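Local coordinates for BB0689 (Borrelia burgdorferi, PDB 4D53), which is an outer surface lipoprotein built on a CAP domain, whose biochemical role is not established, at residues S18-L23 and E103-T108; Q66-H69 and S74-L77; N93-S98 and F127-G132. All blocks are in the same frame, centred on the assembly; numbering follows the deposited sequence.

Interaction 1: residues S18-L23 and E103-T108; sequences SEIAEL and EALINT
Ile-20 and Leu-105 meet through similar first torsions: Ile-20 CG1 (chi1 -68°) and Leu-105 CG (chi1 -70°) both lie anti to the carbonyl carbon, beside the backbone N. The second torsion of Leu-105 carries CD1 onward (chi2 174°) and leaves CD2 turned to Ile-20, where it meets the CG1 methylene and the CD1 methyl. Leu-105 CD2 is 4.1 Å from Ile-20 CG1 and also 4.1 Å from Ile-20 CD1, and the two side chains cross at about a right angle. Their alpha carbons, 7.3 Å apart, are the closest pair of alpha carbons between the two segments.

One turn further along the first helix, Leu-23 points toward the 103-108 segment. Its CD2 methyl does all the touching: it comes 4.4 Å from Leu-105 CB and 4.5 Å from Ile-106 CG2, thus reaching both the last helical residue and the one after it. The gamma methyl of Ile-106 serves this contact, while the end of the side chain leads away; Ile-106 also packs on Leu-27 and Leu-29. No hydrogen bond joins the two segments, and the contact consists of modest aliphatic packing. Ile-106 is where the chain leaves helical geometry, so Leu-23 packs over the very end of a helix. Arg-24, the next residue of the first helix, donates hydrogen bonds to Leu-105 O and Asn-107 O.

Within the CAP domain the contact joins helix 10-26 to the C-terminal end of helix 99-105. Leu-105 is buried and continues the packing beyond it, touching Trp-95 and Leu-96 of helix 91-96 and Ile-81 of strand 75-84, while Glu-19 reaches Val-92, also of helix 91-96.

Interaction 2: residues Q66-H69 and S74-L77; sequences QRIH and SFNL
Ile-68 and His-69, successive residues of one helix, engage Phe-75 differently: the isoleucine packs against its side chain and the histidine binds its backbone carbonyl. The CG2 methyl of Ile-68 comes obliquely against the ring at CD2, 3.3 Å from Phe-75 CD2 and 3.8 Å from Phe-75 CG, a tight approach in which the two side chains cross at about a right angle.

The imidazole of His-69 is turned edge-on to the strand. With CG anti to the carbonyl carbon (chi1 -78°), its far end swings over to the Phe-75 backbone, and NE2 donates a hydrogen bond of 2.7 Å to Phe-75 O. The bond is almost perfectly straight (178° at the hydrogen), and the acceptor lies in the ring plane while NE2 lies in the carbonyl plane, a geometry that should restrict rotation of the imidazole.

The contact closes the short connection from helix 64-69 into strand 75-84, whose first residues form a classic beta bulge, Asn-76 and Leu-77 both facing Lys-133 of strand 125-134. Ile-68 and Phe-75 also both pack on Leu-38 of helix 36-52.

Interaction 3: residues N93-S98 and F127-G132; sequences NAWLNS and FVVLFG
Trp-95 reaches the sheet with the outer corner of its six-membered ring. CH2 touches Val-129 CG2 at 3.8 Å, the shortest approach of the contact, and lies 4.0 Å from Phe-127 CB; the neighbouring CZ2 is likewise 4.0 Å from Phe-127 CB. The indole and the Phe-127 side chain cross at about a right angle, and it is the beta carbon of the phenylalanine that receives the tryptophan while its own ring leads away. Against Val-129 the approach is slanted, with one methyl only, CG2, making the contact.

The alpha carbons of Trp-95 and Phe-127 are 11.0 Å apart, so the helix touches this strand through the length of one large side chain. A chi1 of -76° directs the indole toward the strand. Phe-127 and Val-129 present themselves together because alternate residues of strand 125-134 face the same way. Val-128 and Leu-130, between and after them, point to the other face and pack on helix 36-52. This division is that of the alpha-beta-alpha sandwich of CAP domains, with helix 91-96 in one outer layer and helix 36-52 in the other.

Further out, the indole is held in part by its N-H: NE1 is hydrogen-bonded to the carbonyl oxygen of Leu-82, on the adjacent strand 75-84, and the Trp-95 side chain also packs on Ile-81 and Ala-83 there. His-101 of the following helix stacks on Trp-95 edge-to-face. The two strands are themselves joined by backbone hydrogen bonds, Phe-127 with Ala-83 and Val-129 with Ile-81. Ser-98 N is hydrogen-bonded to Trp-95 O (3.0 Å), and Ser-98 is at the N-cap position of the next helix, 99-105.

From the N terminus, helix 10-26 enters first, and interaction 1 closes a long loop of 79 residues between 18-23 and 103-108. Interaction 2 is nested inside that loop, closing a loop of four residues between 66-69 and 74-77. Interaction 3 opens at 93-98, still within the loop, but closes at 127-132 beyond it, so interactions 1 and 3 cross. These two also touch, Leu-105 CD1 lying 3.7 Å from Trp-95 CB, and together tie helices 10-26, 91-96 and 99-105 to one face of the sheet. Interaction 2 meets the same sheet near helix 36-52, with Phe-75 CD1 3.9 Å from Gly-132 CA.

Interaction 1: residues S18-L23 and E103-T108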
ATOM      1  N   SER A  18     -10.176   5.424   3.999  1.00 21.70           N
ATOM      2  CA  SER A  18     -11.327   5.561   4.927  1.00 26.59           C
ATOM      3  C   SER A  18     -11.764   4.268   5.626  1.00 22.75           C
ATOM      4  O   SER A  18     -11.984   4.242   6.846  1.00 22.78           O
ATOM      5  CB  SER A  18     -12.494   6.197   4.148  1.00 30.43           C
ATOM      6  OG  SER A  18     -13.566   6.340   5.046  1.00 37.03           O
ATOM      7  N   GLU A  19     -11.796   3.168   4.870  1.00 20.84           N
ATOM      8  CA  GLU A  19     -12.021   1.840   5.423  1.00 21.39           C
ATOM      9  C   GLU A  19     -10.947   1.407   6.396  1.00 20.54           C
ATOM     10  O   GLU A  19     -11.281   0.944   7.517  1.00 21.63           O
ATOM     11  CB  GLU A  19     -12.156   0.820   4.286  1.00 22.75           C
ATOM     12  CG  GLU A  19     -12.807  -0.406   4.826  1.00 23.88           C
ATOM     13  CD  GLU A  19     -13.069  -1.493   3.748  1.00 29.20           C
ATOM     14  OE1 GLU A  19     -12.524  -1.433   2.625  1.00 26.61           O
ATOM     15  OE2 GLU A  19     -13.871  -2.364   4.053  1.00 27.54           O
ATOM     16  N   ILE A  20      -9.669   1.621   6.073  1.00 17.88           N
ATOM     17  CA  ILE A  20      -8.613   1.243   6.973  1.00 21.02           C
ATOM     18  C   ILE A  20      -8.721   2.131   8.247  1.00 22.03           C
ATOM     19  O   ILE A  20      -8.503   1.641   9.384  1.00 19.44           O
ATOM     20  CB  ILE A  20      -7.258   1.328   6.264  1.00 22.56           C
ATOM     21  CG1 ILE A  20      -7.184   0.255   5.181  1.00 20.35           C
ATOM     22  CG2 ILE A  20      -6.065   1.302   7.248  1.00 22.58           C
ATOM     23  CD1 ILE A  20      -5.961   0.416   4.297  1.00 21.48           C
ATOM     24  N   ALA A  21      -8.941   3.416   8.043  1.00 20.45           N
ATOM     25  CA  ALA A  21      -9.080   4.346   9.193  1.00 24.39           C
ATOM     26  C   ALA A  21     -10.190   3.926  10.142  1.00 22.22           C
ATOM     27  O   ALA A  21      -9.974   3.965  11.380  1.00 23.73           O
ATOM     28  CB  ALA A  21      -9.305   5.813   8.757  1.00 24.99           C
ATOM     29  N   GLU A  22     -11.304   3.506   9.601  1.00 22.79           N
ATOM     30  CA  GLU A  22     -12.442   3.061  10.438  1.00 26.92           C
ATOM     31  C   GLU A  22     -12.154   1.781  11.206  1.00 25.28           C
ATOM     32  O   GLU A  22     -12.485   1.656  12.389  1.00 24.89           O
ATOM     33  CB  GLU A  22     -13.714   2.938   9.608  1.00 32.00           C
ATOM     34  CG  GLU A  22     -14.951   3.046  10.472  1.00 48.86           C
ATOM     35  CD  GLU A  22     -15.006   4.359  11.273  1.00 48.93           C
ATOM     36  OE1 GLU A  22     -15.471   5.361  10.717  1.00 59.71           O
ATOM     37  OE2 GLU A  22     -14.576   4.392  12.445  1.00 62.37           O
ATOM     38  N   LEU A  23     -11.543   0.820  10.539  1.00 23.48           N
ATOM     39  CA  LEU A  23     -11.030  -0.366  11.204  1.00 23.49           C
ATOM     40  C   LEU A  23     -10.101  -0.021  12.334  1.00 24.39           C
ATOM     41  O   LEU A  23     -10.283  -0.516  13.480  1.00 24.26           O
ATOM     42  CB  LEU A  23     -10.350  -1.352  10.230  1.00 23.14           C
ATOM     43  CG  LEU A  23      -9.464  -2.453  10.834  1.00 21.85           C
ATOM     44  CD1 LEU A  23     -10.389  -3.525  11.408  1.00 25.86           C
ATOM     45  CD2 LEU A  23      -8.624  -3.042   9.710  1.00 25.44           C
ATOM     46  N   GLU A 103      -1.452  -8.061  10.533  1.00 21.19           N
ATOM     47  CA  GLU A 103      -0.452  -7.439  11.439  1.00 24.40           C
ATOM     48  C   GLU A 103      -0.128  -6.031  10.964  1.00 25.61           C
ATOM     49  O   GLU A 103      -0.071  -5.087  11.765  1.00 23.45           O
ATOM     50  CB  GLU A 103       0.812  -8.260  11.473  1.00 27.79           C
ATOM     51  CG  GLU A 103       1.718  -7.997  12.640  1.00 40.03           C
ATOM     52  CD  GLU A 103       2.553  -6.755  12.520  1.00 47.68           C
ATOM     53  OE1 GLU A 103       2.828  -6.306  11.353  1.00 48.89           O
ATOM     54  OE2 GLU A 103       2.910  -6.195  13.609  1.00 53.12           O
ATOM     55  N   ALA A 104       0.070  -5.866   9.651  1.00 20.75           N
ATOM     56  CA  ALA A 104       0.297  -4.530   9.104  1.00 20.86           C
ATOM     57  C   ALA A 104      -0.860  -3.617   9.250  1.00 20.22           C
ATOM     58  O   ALA A 104      -0.692  -2.430   9.666  1.00 20.58           O
ATOM     59  CB  ALA A 104       0.765  -4.663   7.630  1.00 22.26           C
ATOM     60  N   LEU A 105      -2.075  -4.066   8.913  1.00 19.60           N
ATOM     61  CA  LEU A 105      -3.234  -3.199   9.008  1.00 18.90           C
ATOM     62  C   LEU A 105      -3.508  -2.688  10.412  1.00 23.01           C
ATOM     63  O   LEU A 105      -4.001  -1.574  10.580  1.00 20.59           O
ATOM     64  CB  LEU A 105      -4.489  -3.905   8.554  1.00 21.86           C
ATOM     65  CG  LEU A 105      -4.676  -4.232   7.094  1.00 22.80           C
ATOM     66  CD1 LEU A 105      -5.962  -5.074   6.879  1.00 24.11           C
ATOM     67  CD2 LEU A 105      -4.804  -2.914   6.319  1.00 25.26           C
ATOM     68  N   ILE A 106      -3.215  -3.486  11.408  1.00 21.34           N
ATOM     69  CA  ILE A 106      -3.506  -3.072  12.786  1.00 23.82           C
ATOM     70  C   ILE A 106      -2.215  -2.705  13.592  1.00 21.33           C
ATOM     71  O   ILE A 106      -2.251  -2.736  14.824  1.00 22.17           O
ATOM     72  CB  ILE A 106      -4.370  -4.157  13.537  1.00 24.27           C
ATOM     73  CG1 ILE A 106      -3.594  -5.439  13.745  1.00 28.66           C
ATOM     74  CG2 ILE A 106      -5.670  -4.339  12.814  1.00 26.28           C
ATOM     75  CD1 ILE A 106      -4.278  -6.412  14.738  1.00 32.57           C
ATOM     76  N   ASN A 107      -1.120  -2.415  12.907  1.00 21.90           N
ATOM     77  CA  ASN A 107       0.146  -2.078  13.555  1.00 22.85           C
ATOM     78  C   ASN A 107       0.060  -0.758  14.379  1.00 23.28           C
ATOM     79  O   ASN A 107      -0.688   0.155  14.046  1.00 22.52           O
ATOM     80  CB  ASN A 107       1.295  -2.102  12.601  1.00 24.73           C
ATOM     81  CG  ASN A 107       1.481  -0.814  11.861  1.00 27.40           C
ATOM     82  OD1 ASN A 107       0.907  -0.531  10.775  1.00 25.87           O
ATOM     83  ND2 ASN A 107       2.203   0.065  12.530  1.00 24.02           N
ATOM     84  N   THR A 108       0.860  -0.707  15.440  1.00 26.51           N
ATOM     85  CA  THR A 108       0.999   0.521  16.268  1.00 27.67           C
ATOM     86  C   THR A 108       2.346   1.135  16.130  1.00 27.38           C
ATOM     87  O   THR A 108       2.653   2.062  16.867  1.00 29.72           O
ATOM     88  CB  THR A 108       0.844   0.209  17.794  1.00 26.27           C
ATOM     89  OG1 THR A 108       1.798  -0.771  18.204  1.00 29.28           O
ATOM     90  CG2 THR A 108      -0.466  -0.206  18.058  1.00 29.60           C
TER

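Interaction 2: residues Q66-H69 and S74-L77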
ATOM      1  N   GLN A  66      14.188   0.151   1.421  1.00 31.58           N
ATOM      2  CA  GLN A  66      15.105   0.686   0.442  1.00 33.01           C
ATOM      3  C   GLN A  66      14.377   1.501  -0.590  1.00 29.75           C
ATOM      4  O   GLN A  66      14.845   2.535  -1.017  1.00 29.83           O
ATOM      5  CB  GLN A  66      15.778  -0.532  -0.162  1.00 40.72           C
ATOM      6  CG  GLN A  66      16.870  -0.433  -1.163  1.00 51.45           C
ATOM      7  CD  GLN A  66      17.543  -1.820  -1.356  1.00 63.96           C
ATOM      8  OE1 GLN A  66      17.486  -2.722  -0.473  1.00 54.94           O
ATOM      9  NE2 GLN A  66      18.184  -1.990  -2.521  1.00 68.45           N
ATOM     10  N   ARG A  67      13.180   1.058  -1.014  1.00 26.72           N
ATOM     11  CA  ARG A  67      12.429   1.805  -1.979  1.00 27.39           C
ATOM     12  C   ARG A  67      11.988   3.156  -1.389  1.00 26.70           C
ATOM     13  O   ARG A  67      11.943   4.141  -2.087  1.00 28.93           O
ATOM     14  CB  ARG A  67      11.189   1.022  -2.462  1.00 27.50           C
ATOM     15  CG  ARG A  67      11.612  -0.078  -3.397  1.00 26.04           C
ATOM     16  CD  ARG A  67      10.494  -0.776  -4.120  1.00 24.88           C
ATOM     17  NE  ARG A  67       9.612  -1.478  -3.222  1.00 23.01           N
ATOM     18  CZ  ARG A  67       9.799  -2.739  -2.789  1.00 23.80           C
ATOM     19  NH1 ARG A  67      10.850  -3.460  -3.123  1.00 25.39           N
ATOM     20  NH2 ARG A  67       8.935  -3.298  -1.971  1.00 22.82           N
ATOM     21  N   ILE A  68      11.610   3.172  -0.121  1.00 27.62           N
ATOM     22  CA  ILE A  68      11.227   4.431   0.512  1.00 30.50           C
ATOM     23  C   ILE A  68      12.493   5.323   0.717  1.00 30.95           C
ATOM     24  O   ILE A  68      12.426   6.531   0.478  1.00 35.93           O
ATOM     25  CB  ILE A  68      10.531   4.224   1.861  1.00 32.44           C
ATOM     26  CG1 ILE A  68       9.185   3.474   1.633  1.00 31.93           C
ATOM     27  CG2 ILE A  68      10.258   5.597   2.514  1.00 33.35           C
ATOM     28  CD1 ILE A  68       8.601   2.839   2.860  1.00 30.69           C
ATOM     29  N   HIS A  69      13.600   4.713   1.113  1.00 34.77           N
ATOM     30  CA  HIS A  69      14.849   5.492   1.337  1.00 41.02           C
ATOM     31  C   HIS A  69      15.409   6.130   0.097  1.00 43.07           C
ATOM     32  O   HIS A  69      16.211   7.034   0.183  1.00 41.11           O
ATOM     33  CB  HIS A  69      15.926   4.681   1.974  1.00 41.08           C
ATOM     34  CG  HIS A  69      15.738   4.506   3.423  1.00 44.23           C
ATOM     35  ND1 HIS A  69      16.524   3.665   4.177  1.00 47.77           N
ATOM     36  CD2 HIS A  69      14.810   5.017   4.262  1.00 45.07           C
ATOM     37  CE1 HIS A  69      16.109   3.690   5.428  1.00 48.59           C
ATOM     38  NE2 HIS A  69      15.063   4.496   5.502  1.00 45.32           N
ATOM     39  N   SER A  74      14.663   9.370   6.231  1.00 43.06           N
ATOM     40  CA  SER A  74      14.249   9.537   7.624  1.00 45.93           C
ATOM     41  C   SER A  74      13.292   8.455   8.159  1.00 47.47           C
ATOM     42  O   SER A  74      13.181   8.274   9.369  1.00 44.57           O
ATOM     43  CB  SER A  74      13.669  10.932   7.868  1.00 46.78           C
ATOM     44  OG  SER A  74      12.516  11.191   7.077  1.00 51.22           O
ATOM     45  N   PHE A  75      12.637   7.694   7.274  1.00 42.14           N
ATOM     46  CA  PHE A  75      11.831   6.548   7.705  1.00 36.90           C
ATOM     47  C   PHE A  75      12.722   5.474   8.296  1.00 42.57           C
ATOM     48  O   PHE A  75      13.631   4.996   7.684  1.00 48.55           O
ATOM     49  CB  PHE A  75      10.997   5.964   6.537  1.00 33.38           C
ATOM     50  CG  PHE A  75       9.836   6.817   6.116  1.00 30.87           C
ATOM     51  CD1 PHE A  75       8.626   6.694   6.752  1.00 30.17           C
ATOM     52  CD2 PHE A  75       9.945   7.707   5.068  1.00 29.31           C
ATOM     53  CE1 PHE A  75       7.547   7.471   6.393  1.00 30.55           C
ATOM     54  CE2 PHE A  75       8.866   8.482   4.661  1.00 27.18           C
ATOM     55  CZ  PHE A  75       7.654   8.340   5.307  1.00 29.03           C
ATOM     56  N   ASN A  76      12.454   5.103   9.523  1.00 45.76           N
ATOM     57  CA  ASN A  76      13.258   4.092  10.177  1.00 48.90           C
ATOM     58  C   ASN A  76      12.433   2.888  10.490  1.00 41.58           C
ATOM     59  O   ASN A  76      12.949   1.931  11.030  1.00 40.53           O
ATOM     60  CB  ASN A  76      13.910   4.638  11.467  1.00 52.29           C
ATOM     61  CG  ASN A  76      12.891   5.133  12.487  1.00 55.23           C
ATOM     62  OD1 ASN A  76      11.761   5.454  12.162  1.00 55.11           O
ATOM     63  ND2 ASN A  76      13.312   5.221  13.729  1.00 59.45           N
ATOM     64  N   LEU A  77      11.159   2.898  10.135  1.00 41.85           N
ATOM     65  CA  LEU A  77      10.378   1.682  10.302  1.00 38.69           C
ATOM     66  C   LEU A  77       9.326   1.680   9.227  1.00 45.54           C
ATOM     67  O   LEU A  77       8.670   2.693   9.071  1.00 38.87           O
ATOM     68  CB  LEU A  77       9.683   1.711  11.613  1.00 47.83           C
ATOM     69  CG  LEU A  77       9.414   0.317  12.138  1.00 51.89           C
ATOM     70  CD1 LEU A  77       9.608   0.381  13.672  1.00 49.25           C
ATOM     71  CD2 LEU A  77       8.037  -0.119  11.648  1.00 52.33           C
TER

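Interaction 3: residues N93-S98 and F127-G132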
ATOM      1  N   ASN A  93     -10.828  -7.225   3.775  1.00 17.05           N
ATOM      2  CA  ASN A  93     -11.074  -8.543   4.322  1.00 19.12           C
ATOM      3  C   ASN A  93     -10.117  -9.584   3.811  1.00 16.92           C
ATOM      4  O   ASN A  93      -9.710 -10.470   4.597  1.00 15.77           O
ATOM      5  CB  ASN A  93     -12.516  -8.983   4.132  1.00 18.62           C
ATOM      6  CG  ASN A  93     -13.453  -8.284   5.127  1.00 24.36           C
ATOM      7  OD1 ASN A  93     -13.045  -7.912   6.211  1.00 28.69           O
ATOM      8  ND2 ASN A  93     -14.687  -8.147   4.770  1.00 22.29           N
ATOM      9  N   ALA A  94      -9.696  -9.465   2.537  1.00 16.99           N
ATOM     10  CA  ALA A  94      -8.699 -10.399   2.062  1.00 16.38           C
ATOM     11  C   ALA A  94      -7.339 -10.271   2.834  1.00 15.71           C
ATOM     12  O   ALA A  94      -6.649 -11.293   3.195  1.00 17.81           O
ATOM     13  CB  ALA A  94      -8.505 -10.205   0.561  1.00 16.62           C
ATOM     14  N   TRP A  95      -6.942  -9.029   3.173  1.00 14.76           N
ATOM     15  CA  TRP A  95      -5.769  -8.845   3.967  1.00 15.54           C
ATOM     16  C   TRP A  95      -5.972  -9.307   5.456  1.00 15.65           C
ATOM     17  O   TRP A  95      -5.078  -9.901   6.032  1.00 15.88           O
ATOM     18  CB  TRP A  95      -5.349  -7.305   3.988  1.00 15.97           C
ATOM     19  CG  TRP A  95      -4.686  -6.874   2.719  1.00 16.91           C
ATOM     20  CD1 TRP A  95      -3.801  -7.571   1.997  1.00 17.12           C
ATOM     21  CD2 TRP A  95      -4.758  -5.580   2.118  1.00 17.47           C
ATOM     22  NE1 TRP A  95      -3.329  -6.808   0.955  1.00 20.31           N
ATOM     23  CE2 TRP A  95      -3.973  -5.618   0.955  1.00 18.75           C
ATOM     24  CE3 TRP A  95      -5.523  -4.438   2.393  1.00 20.22           C
ATOM     25  CZ2 TRP A  95      -3.770  -4.501   0.158  1.00 18.85           C
ATOM     26  CZ3 TRP A  95      -5.398  -3.336   1.548  1.00 19.51           C
ATOM     27  CH2 TRP A  95      -4.517  -3.370   0.483  1.00 17.13           C
ATOM     28  N   LEU A  96      -7.154  -9.086   6.014  1.00 18.36           N
ATOM     29  CA  LEU A  96      -7.428  -9.582   7.359  1.00 19.14           C
ATOM     30  C   LEU A  96      -7.297 -11.123   7.479  1.00 20.36           C
ATOM     31  O   LEU A  96      -6.903 -11.605   8.536  1.00 18.98           O
ATOM     32  CB  LEU A  96      -8.760  -9.105   7.907  1.00 18.65           C
ATOM     33  CG  LEU A  96      -8.893  -7.622   8.244  1.00 20.59           C
ATOM     34  CD1 LEU A  96     -10.344  -7.336   8.546  1.00 23.64           C
ATOM     35  CD2 LEU A  96      -8.005  -7.244   9.401  1.00 24.93           C
ATOM     36  N   ASN A  97      -7.573 -11.856   6.402  1.00 17.08           N
ATOM     37  CA  ASN A  97      -7.479 -13.319   6.370  1.00 18.99           C
ATOM     38  C   ASN A  97      -6.042 -13.840   6.308  1.00 19.66           C
ATOM     39  O   ASN A  97      -5.840 -15.038   6.421  1.00 19.18           O
ATOM     40  CB  ASN A  97      -8.404 -13.796   5.197  1.00 19.79           C
ATOM     41  CG  ASN A  97      -8.382 -15.304   4.951  1.00 22.08           C
ATOM     42  OD1 ASN A  97      -8.630 -16.102   5.871  1.00 21.67           O
ATOM     43  ND2 ASN A  97      -7.988 -15.706   3.679  1.00 19.68           N
ATOM     44  N   SER A  98      -5.063 -12.942   6.116  1.00 16.26           N
ATOM     45  CA  SER A  98      -3.647 -13.305   6.106  1.00 18.62           C
ATOM     46  C   SER A  98      -3.037 -12.815   7.387  1.00 20.05           C
ATOM     47  O   SER A  98      -2.981 -11.585   7.609  1.00 20.37           O
ATOM     48  CB  SER A  98      -2.936 -12.657   4.905  1.00 18.65           C
ATOM     49  OG  SER A  98      -1.564 -12.992   4.940  1.00 21.83           O
ATOM     50  N   PHE A 127      -3.133  -3.223  -5.762  1.00 17.74           N
ATOM     51  CA  PHE A 127      -2.857  -2.425  -4.541  1.00 17.36           C
ATOM     52  C   PHE A 127      -1.468  -2.598  -4.003  1.00 18.25           C
ATOM     53  O   PHE A 127      -0.938  -3.755  -3.824  1.00 17.64           O
ATOM     54  CB  PHE A 127      -3.870  -2.780  -3.452  1.00 20.00           C
ATOM     55  CG  PHE A 127      -5.287  -2.425  -3.805  1.00 20.00           C
ATOM     56  CD1 PHE A 127      -5.763  -1.139  -3.614  1.00 20.00           C
ATOM     57  CD2 PHE A 127      -6.143  -3.380  -4.327  1.00 20.00           C
ATOM     58  CE1 PHE A 127      -7.065  -0.812  -3.940  1.00 20.00           C
ATOM     59  CE2 PHE A 127      -7.447  -3.057  -4.652  1.00 20.00           C
ATOM     60  CZ  PHE A 127      -7.909  -1.772  -4.459  1.00 20.00           C
ATOM     61  N   VAL A 128      -0.892  -1.383  -3.800  1.00 18.29           N
ATOM     62  CA  VAL A 128       0.299  -1.301  -2.949  1.00 17.62           C
ATOM     63  C   VAL A 128       0.024  -0.343  -1.800  1.00 20.40           C
ATOM     64  O   VAL A 128      -0.245   0.860  -2.068  1.00 19.35           O
ATOM     65  CB  VAL A 128       1.577  -0.857  -3.707  1.00 16.53           C
ATOM     66  CG1 VAL A 128       2.791  -0.692  -2.773  1.00 18.55           C
ATOM     67  CG2 VAL A 128       1.907  -1.778  -4.910  1.00 19.33           C
ATOM     68  N   VAL A 129       0.160  -0.812  -0.543  1.00 16.49           N
ATOM     69  CA  VAL A 129      -0.077   0.078   0.631  1.00 19.60           C
ATOM     70  C   VAL A 129       1.108   0.015   1.544  1.00 18.48           C
ATOM     71  O   VAL A 129       1.542  -1.046   1.927  1.00 20.32           O
ATOM     72  CB  VAL A 129      -1.426  -0.154   1.326  1.00 19.46           C
ATOM     73  CG1 VAL A 129      -1.611   0.796   2.529  1.00 23.98           C
ATOM     74  CG2 VAL A 129      -2.586  -0.131   0.341  1.00 23.00           C
ATOM     75  N   LEU A 130       1.696   1.176   1.843  1.00 17.88           N
ATOM     76  CA  LEU A 130       2.854   1.318   2.668  1.00 18.83           C
ATOM     77  C   LEU A 130       2.498   2.049   3.984  1.00 19.89           C
ATOM     78  O   LEU A 130       1.661   2.936   3.988  1.00 19.17           O
ATOM     79  CB  LEU A 130       3.914   2.180   1.959  1.00 22.27           C
ATOM     80  CG  LEU A 130       4.383   1.665   0.563  1.00 24.42           C
ATOM     81  CD1 LEU A 130       5.396   2.590  -0.192  1.00 24.69           C
ATOM     82  CD2 LEU A 130       5.022   0.310   0.736  1.00 26.61           C
ATOM     83  N   PHE A 131       3.207   1.644   5.017  1.00 20.05           N
ATOM     84  CA  PHE A 131       3.106   2.204   6.345  1.00 21.37           C
ATOM     85  C   PHE A 131       4.505   2.586   6.782  1.00 23.03           C
ATOM     86  O   PHE A 131       5.518   1.877   6.490  1.00 24.74           O
ATOM     87  CB  PHE A 131       2.538   1.191   7.370  1.00 20.52           C
ATOM     88  CG  PHE A 131       1.195   0.622   7.019  1.00 19.98           C
ATOM     89  CD1 PHE A 131       1.092  -0.386   6.091  1.00 22.09           C
ATOM     90  CD2 PHE A 131       0.055   1.073   7.610  1.00 21.85           C
ATOM     91  CE1 PHE A 131      -0.140  -0.873   5.718  1.00 21.25           C
ATOM     92  CE2 PHE A 131      -1.178   0.566   7.304  1.00 25.53           C
ATOM     93  CZ  PHE A 131      -1.299  -0.401   6.312  1.00 22.60           C
ATOM     94  N   GLY A 132       4.610   3.728   7.504  1.00 27.41           N
ATOM     95  CA  GLY A 132       5.930   4.166   7.909  1.00 24.91           C
ATOM     96  C   GLY A 132       5.973   5.086   9.146  1.00 25.48           C
ATOM     97  O   GLY A 132       4.991   5.692   9.505  1.00 22.22           O
TER